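Side-chain contacts in YciF Bacterial Stress Response Protein (Salmonella enterica subsp. enterica serovar Typhimurium, PDB 4ERU), which is of unknown function, probably part of the bacterial stress response, and binds two magnesium ions inside a ferritin-like helix bundle: residues A[22-27]-A[118-123]; A[55-60]-A[143-148]. One frame throughout, in Å; residues are numbered along the deposited sequence. Where two conformers were deposited one is given.

Contact 1: A[22-27]-A[118-123]; sequences SAEKQL and ASYGTL. With MG (magnesium ion), chain E.
Glu24 and Tyr120 come from opposite directions across the middle of the helix bundle to meet at the carboxylate and the hydroxyl, and together they make up the whole meeting of 22-27 with 118-123. The Tyr120 hydroxyl donates to the carboxylate, with OH a very short 2.5 Å from Glu24 OE1. That oxygen lies at the edge of the phenol ring, in its plane, while the carboxylate as a whole is turned 49° against the ring. Glu24 gets there by a bend in its chain: CB points at the other helix, and a bend at chi2 (-81°) brings the carboxylate round to a magnesium ion, which both oxygens bind. OE1 stands 2.3 Å and OE2 2.4 Å from the metal, which makes Glu24 a bidentate ligand. A water also binds the ion, its oxygen 2.1 Å away; Gln57 and Glu146 supply further ligands. The Tyr120 ring is packed in by Thr20, Ile61, Leu139 and Thr142. Glu24 OE1 thus serves metal and phenol at once. Tyr120 is a second-shell residue that probably helps the metal to hold the carboxylate in its rotation, and the nearby cation would probably polarise the short bond between them.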
loop_
_atom_site.group_PDB
_atom_site.type_symbol
_atom_site.label_atom_id
_atom_site.label_comp_id
_atom_site.label_asym_id
_atom_site.label_seq_id
_atom_site.Cartn_x
_atom_site.Cartn_y
_atom_site.Cartn_z
ATOM N N SER A 22 10.201 -9.855 6.577
ATOM C CA SER A 22 10.891 -8.673 7.108
ATOM C C SER A 22 9.947 -7.517 7.472
ATOM O O SER A 22 10.105 -6.868 8.523
ATOM C CB SER A 22 11.936 -8.171 6.118
ATOM O OG SER A 22 12.351 -6.872 6.518
ATOM N N ALA A 23 8.971 -7.254 6.601
ATOM C CA ALA A 23 7.985 -6.190 6.842
ATOM C C ALA A 23 7.251 -6.448 8.161
ATOM O O ALA A 23 7.067 -5.523 8.969
ATOM C CB ALA A 23 6.945 -6.127 5.669
ATOM N N GLU A 24 6.833 -7.699 8.387
ATOM C CA GLU A 24 6.102 -8.010 9.608
ATOM C C GLU A 24 6.982 -7.843 10.846
ATOM O O GLU A 24 6.528 -7.285 11.851
ATOM C CB GLU A 24 5.525 -9.414 9.571
ATOM C CG GLU A 24 4.588 -9.719 8.401
ATOM C CD GLU A 24 3.161 -9.234 8.553
ATOM O OE1 GLU A 24 2.231 -9.963 8.104
ATOM O OE2 GLU A 24 2.931 -8.133 9.085
ATOM N N LYS A 25 8.231 -8.302 10.768
ATOM C CA LYS A 25 9.161 -8.178 11.917
ATOM C C LYS A 25 9.423 -6.704 12.263
ATOM O O LYS A 25 9.397 -6.314 13.430
ATOM C CB LYS A 25 10.480 -8.898 11.637
ATOM C CG LYS A 25 10.321 -10.425 11.595
ATOM C CD LYS A 25 11.680 -11.192 11.628
ATOM C CE LYS A 25 12.638 -10.766 10.508
ATOM N NZ LYS A 25 13.840 -11.696 10.416
ATOM N N GLN A 26 9.683 -5.897 11.235
ATOM C CA GLN A 26 9.817 -4.461 11.403
ATOM C C GLN A 26 8.597 -3.815 12.017
ATOM O O GLN A 26 8.738 -2.985 12.904
ATOM C CB GLN A 26 10.085 -3.769 10.090
ATOM C CG GLN A 26 11.443 -4.006 9.523
ATOM C CD GLN A 26 11.557 -3.272 8.194
ATOM O OE1 GLN A 26 11.559 -2.033 8.167
ATOM N NE2 GLN A 26 11.590 -4.027 7.082
ATOM N N LEU A 27 7.409 -4.194 11.544
ATOM C CA LEU A 27 6.188 -3.635 12.070
ATOM C C LEU A 27 6.025 -3.906 13.583
ATOM O O LEU A 27 5.638 -2.987 14.320
ATOM C CB LEU A 27 4.985 -4.122 11.249
ATOM C CG LEU A 27 3.627 -3.514 11.589
ATOM C CD1 LEU A 27 3.641 -1.946 11.518
ATOM C CD2 LEU A 27 2.571 -4.124 10.642
ATOM N N ALA A 118 -1.820 -5.921 -0.408
ATOM C CA ALA A 118 -1.301 -6.209 -1.725
ATOM C C ALA A 118 -0.344 -7.423 -1.723
ATOM O O ALA A 118 -0.513 -8.342 -2.535
ATOM C CB ALA A 118 -0.639 -4.984 -2.344
ATOM N N SER A 119 0.635 -7.425 -0.816
ATOM C CA SER A 119 1.644 -8.494 -0.728
ATOM C C SER A 119 1.037 -9.878 -0.508
ATOM O O SER A 119 1.410 -10.851 -1.178
ATOM C CB SER A 119 2.632 -8.238 0.433
ATOM O OG SER A 119 3.277 -6.976 0.301
ATOM N N TYR A 120 0.126 -9.972 0.448
ATOM C CA TYR A 120 -0.533 -11.247 0.729
ATOM C C TYR A 120 -1.450 -11.748 -0.372
ATOM O O TYR A 120 -1.569 -12.979 -0.577
ATOM C CB TYR A 120 -1.262 -11.208 2.064
ATOM C CG TYR A 120 -0.308 -11.395 3.249
ATOM C CD1 TYR A 120 0.180 -12.663 3.597
ATOM C CD2 TYR A 120 0.075 -10.318 4.040
ATOM C CE1 TYR A 120 1.059 -12.834 4.701
ATOM C CE2 TYR A 120 0.946 -10.484 5.125
ATOM C CZ TYR A 120 1.425 -11.748 5.462
ATOM O OH TYR A 120 2.281 -11.915 6.574
ATOM N N GLY A 121 -2.097 -10.818 -1.059
ATOM C CA GLY A 121 -2.936 -11.146 -2.218
ATOM C C GLY A 121 -2.069 -11.771 -3.298
ATOM O O GLY A 121 -2.443 -12.782 -3.862
ATOM N N THR A 122 -0.897 -11.192 -3.558
ATOM C CA THR A 122 0.020 -11.768 -4.534
ATOM C C THR A 122 0.546 -13.151 -4.088
ATOM O O THR A 122 0.561 -14.092 -4.883
ATOM C CB THR A 122 1.232 -10.830 -4.827
ATOM O OG1 THR A 122 0.761 -9.637 -5.458
ATOM C CG2 THR A 122 2.217 -11.512 -5.768
ATOM N N LEU A 123 0.986 -13.267 -2.837
ATOM C CA LEU A 123 1.417 -14.560 -2.245
ATOM C C LEU A 123 0.349 -15.669 -2.336
ATOM O O LEU A 123 0.672 -16.821 -2.650
ATOM C CB LEU A 123 1.881 -14.354 -0.798
ATOM C CG LEU A 123 3.230 -13.622 -0.692
ATOM C CD1 LEU A 123 3.591 -13.166 0.741
ATOM C CD2 LEU A 123 4.379 -14.493 -1.279
HETATM MG MG MG E . 0.541 -8.551 8.909
HETATM O O HOH W 1 0.336 -6.926 10.307
#

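Contact 2: A[55-60]-A[143-148]; sequences QGQIER and LDEEKQ. With MG (magnesium ion), chain E; MG (magnesium ion), chain D.
Glu145 meets both Gln57 and Arg60 across two antiparallel helices; the axes of the two segments come within 11.5 Å of each other, at 159° between their N-to-C directions. Taking 143-148 in order, Glu145 is the first residue to make contact. It is extended beyond CG, and its carboxylate lies against the end of Arg60, which grips it end-on with two nitrogens: NH1 donates to Glu145 OE1 at 3.0 Å, almost straight at 175°, and NH2 to Glu145 OE2 at 2.8 Å. Both oxygens lie close to the guanidinium plane, yet Arg60 comes at them from above the carboxylate plane, so this salt bridge is not a flat one. Glu145 OE1 also takes a bond from Gln57 NE2 at 2.9 Å, through its anti lone pair, with amide and carboxylate nearly coplanar. That bond holds the Gln57 amide by its nitrogen and leaves Gln57 OE1 turned to the metal, 2.2 Å from the chain E magnesium ion. Glu146 follows, bent at chi2 (72°), its carboxylate steeply inclined to the Gln57 amide. It bridges the two ions: OE2 lies 2.4 Å from the chain E magnesium, and OE1 2.5 Å from the chain D magnesium, to which His50, Glu113 and Glu116 also bind. One water touches both ions. Two metals bridged by a glutamate and a water, with carboxylates, an amide and a histidine from a helix bundle as ligands, resemble the dinuclear, often di-iron, centres of ferritin-like proteins.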
loop_
_atom_site.group_PDB
_atom_site.type_symbol
_atom_site.label_atom_id
_atom_site.label_comp_id
_atom_site.label_asym_id
_atom_site.label_seq_id
_atom_site.Cartn_x
_atom_site.Cartn_y
_atom_site.Cartn_z
ATOM N N GLN A 55 2.103 -10.847 15.354
ATOM C CA GLN A 55 2.863 -11.945 15.934
ATOM C C GLN A 55 2.372 -13.288 15.373
ATOM O O GLN A 55 3.178 -14.092 14.918
ATOM C CB GLN A 55 2.750 -11.930 17.457
ATOM C CG GLN A 55 3.439 -10.711 18.180
ATOM C CD GLN A 55 4.966 -10.815 18.157
ATOM O OE1 GLN A 55 5.576 -10.719 17.102
ATOM N NE2 GLN A 55 5.577 -11.008 19.315
ATOM N N GLY A 56 1.052 -13.525 15.406
ATOM C CA GLY A 56 0.473 -14.749 14.872
ATOM C C GLY A 56 0.697 -14.885 13.367
ATOM O O GLY A 56 0.848 -15.996 12.848
ATOM N N GLN A 57 0.752 -13.753 12.674
ATOM C CA GLN A 57 0.999 -13.761 11.242
ATOM C C GLN A 57 2.437 -14.155 10.913
ATOM O O GLN A 57 2.689 -14.822 9.915
ATOM C CB GLN A 57 0.622 -12.421 10.621
ATOM C CG GLN A 57 -0.884 -12.243 10.586
ATOM C CD GLN A 57 -1.330 -10.795 10.375
ATOM O OE1 GLN A 57 -0.507 -9.871 10.296
ATOM N NE2 GLN A 57 -2.650 -10.600 10.275
ATOM N N ILE A 58 3.380 -13.758 11.765
ATOM C CA ILE A 58 4.754 -14.219 11.581
ATOM C C ILE A 58 4.837 -15.740 11.824
ATOM O O ILE A 58 5.539 -16.458 11.093
ATOM C CB ILE A 58 5.722 -13.427 12.475
ATOM C CG1 ILE A 58 5.772 -11.957 12.019
ATOM C CG2 ILE A 58 7.116 -14.072 12.490
ATOM C CD1 ILE A 58 6.506 -10.995 13.036
ATOM N N GLU A 59 4.128 -16.231 12.836
ATOM C CA GLU A 59 4.102 -17.667 13.091
ATOM C C GLU A 59 3.510 -18.428 11.907
ATOM O O GLU A 59 3.979 -19.517 11.582
ATOM C CB GLU A 59 3.356 -18.001 14.389
ATOM C CG GLU A 59 2.971 -19.484 14.501
ATOM C CD GLU A 59 4.171 -20.396 14.635
ATOM O OE1 GLU A 59 5.189 -19.961 15.221
ATOM O OE2 GLU A 59 4.101 -21.543 14.144
ATOM N N ARG A 60 2.513 -17.851 11.233
ATOM C CA ARG A 60 1.995 -18.504 10.001
ATOM C C ARG A 60 3.077 -18.618 8.929
ATOM O O ARG A 60 3.142 -19.606 8.176
ATOM C CB ARG A 60 0.795 -17.770 9.389
ATOM C CG ARG A 60 -0.429 -17.754 10.230
ATOM C CD ARG A 60 -1.743 -17.641 9.398
ATOM N NE ARG A 60 -2.852 -17.508 10.354
ATOM C CZ ARG A 60 -3.385 -16.350 10.747
ATOM N NH1 ARG A 60 -2.982 -15.198 10.210
ATOM N NH2 ARG A 60 -4.348 -16.342 11.660
ATOM N N LEU A 143 -4.507 -12.651 5.031
ATOM C CA LEU A 143 -5.059 -11.656 4.136
ATOM C C LEU A 143 -6.407 -11.132 4.650
ATOM O O LEU A 143 -6.657 -9.903 4.697
ATOM C CB LEU A 143 -5.223 -12.257 2.742
ATOM C CG LEU A 143 -5.850 -11.379 1.655
ATOM C CD1 LEU A 143 -5.052 -10.088 1.445
ATOM C CD2 LEU A 143 -5.944 -12.169 0.348
ATOM N N ASP A 144 -7.260 -12.073 5.049
ATOM C CA ASP A 144 -8.539 -11.756 5.649
ATOM C C ASP A 144 -8.372 -10.879 6.884
ATOM O O ASP A 144 -9.017 -9.832 6.982
ATOM C CB ASP A 144 -9.306 -13.047 5.988
ATOM C CG ASP A 144 -10.612 -12.763 6.703
ATOM O OD1 ASP A 144 -11.614 -12.459 6.011
ATOM O OD2 ASP A 144 -10.632 -12.808 7.958
ATOM N N GLU A 145 -7.512 -11.291 7.825
ATOM C CA GLU A 145 -7.179 -10.436 8.984
ATOM C C GLU A 145 -6.677 -9.027 8.591
ATOM O O GLU A 145 -7.040 -8.034 9.218
ATOM C CB GLU A 145 -6.118 -11.091 9.870
ATOM C CG GLU A 145 -6.663 -12.222 10.733
ATOM C CD GLU A 145 -5.550 -13.049 11.355
ATOM O OE1 GLU A 145 -4.348 -12.699 11.199
ATOM O OE2 GLU A 145 -5.883 -14.059 12.004
ATOM N N GLU A 146 -5.841 -8.943 7.564
ATOM C CA GLU A 146 -5.277 -7.650 7.188
ATOM C C GLU A 146 -6.414 -6.739 6.689
ATOM O O GLU A 146 -6.482 -5.554 7.027
ATOM C CB GLU A 146 -4.169 -7.860 6.140
ATOM C CG GLU A 146 -2.877 -7.077 6.377
ATOM C CD GLU A 146 -2.054 -7.582 7.525
ATOM O OE1 GLU A 146 -2.245 -7.114 8.680
ATOM O OE2 GLU A 146 -1.165 -8.411 7.273
ATOM N N LYS A 147 -7.343 -7.303 5.925
ATOM C CA LYS A 147 -8.479 -6.518 5.438
ATOM C C LYS A 147 -9.379 -6.039 6.579
ATOM O O LYS A 147 -9.811 -4.887 6.571
ATOM C CB LYS A 147 -9.280 -7.280 4.385
ATOM C CG LYS A 147 -8.480 -7.508 3.096
ATOM C CD LYS A 147 -9.236 -8.433 2.113
ATOM C CE LYS A 147 -8.572 -8.382 0.749
ATOM N NZ LYS A 147 -9.058 -9.406 -0.259
ATOM N N GLN A 148 -9.638 -6.912 7.558
ATOM C CA GLN A 148 -10.359 -6.533 8.794
ATOM C C GLN A 148 -9.658 -5.460 9.604
ATOM O O GLN A 148 -10.309 -4.606 10.199
ATOM C CB GLN A 148 -10.597 -7.759 9.694
ATOM C CG GLN A 148 -11.484 -8.803 9.006
ATOM C CD GLN A 148 -12.823 -8.192 8.566
ATOM O OE1 GLN A 148 -13.171 -8.190 7.374
ATOM N NE2 GLN A 148 -13.560 -7.640 9.522
HETATM MG MG MG E . 0.541 -8.551 8.909
HETATM MG MG MG D . -0.534 -5.433 9.210
HETATM O O HOH W 1 0.336 -6.926 10.307
#

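How the contacts relate
Along the chain the segments alternate, 22-27, 55-60, 118-123, 143-148, so the two contacts interlock: contact 1 joins helix 9-37 to helix 99-130, and contact 2 joins helix 41-66 to helix 133-159. Helices 9-37 and 41-66 follow each other in the chain, as do 99-130 and 133-159. The centres of the contacts are 9 Å apart and they meet at the chain E magnesium ion, where Glu24 OE1 comes within 3.5 Å of Gln57 OE1. Glu24 also packs on Ile58, and the Tyr120 ring on Glu146. Helices 9-37, 41-66, 99-130 and 133-159 therefore all reach one metal centre, consistent with a ferritin-like bundle built round its metals.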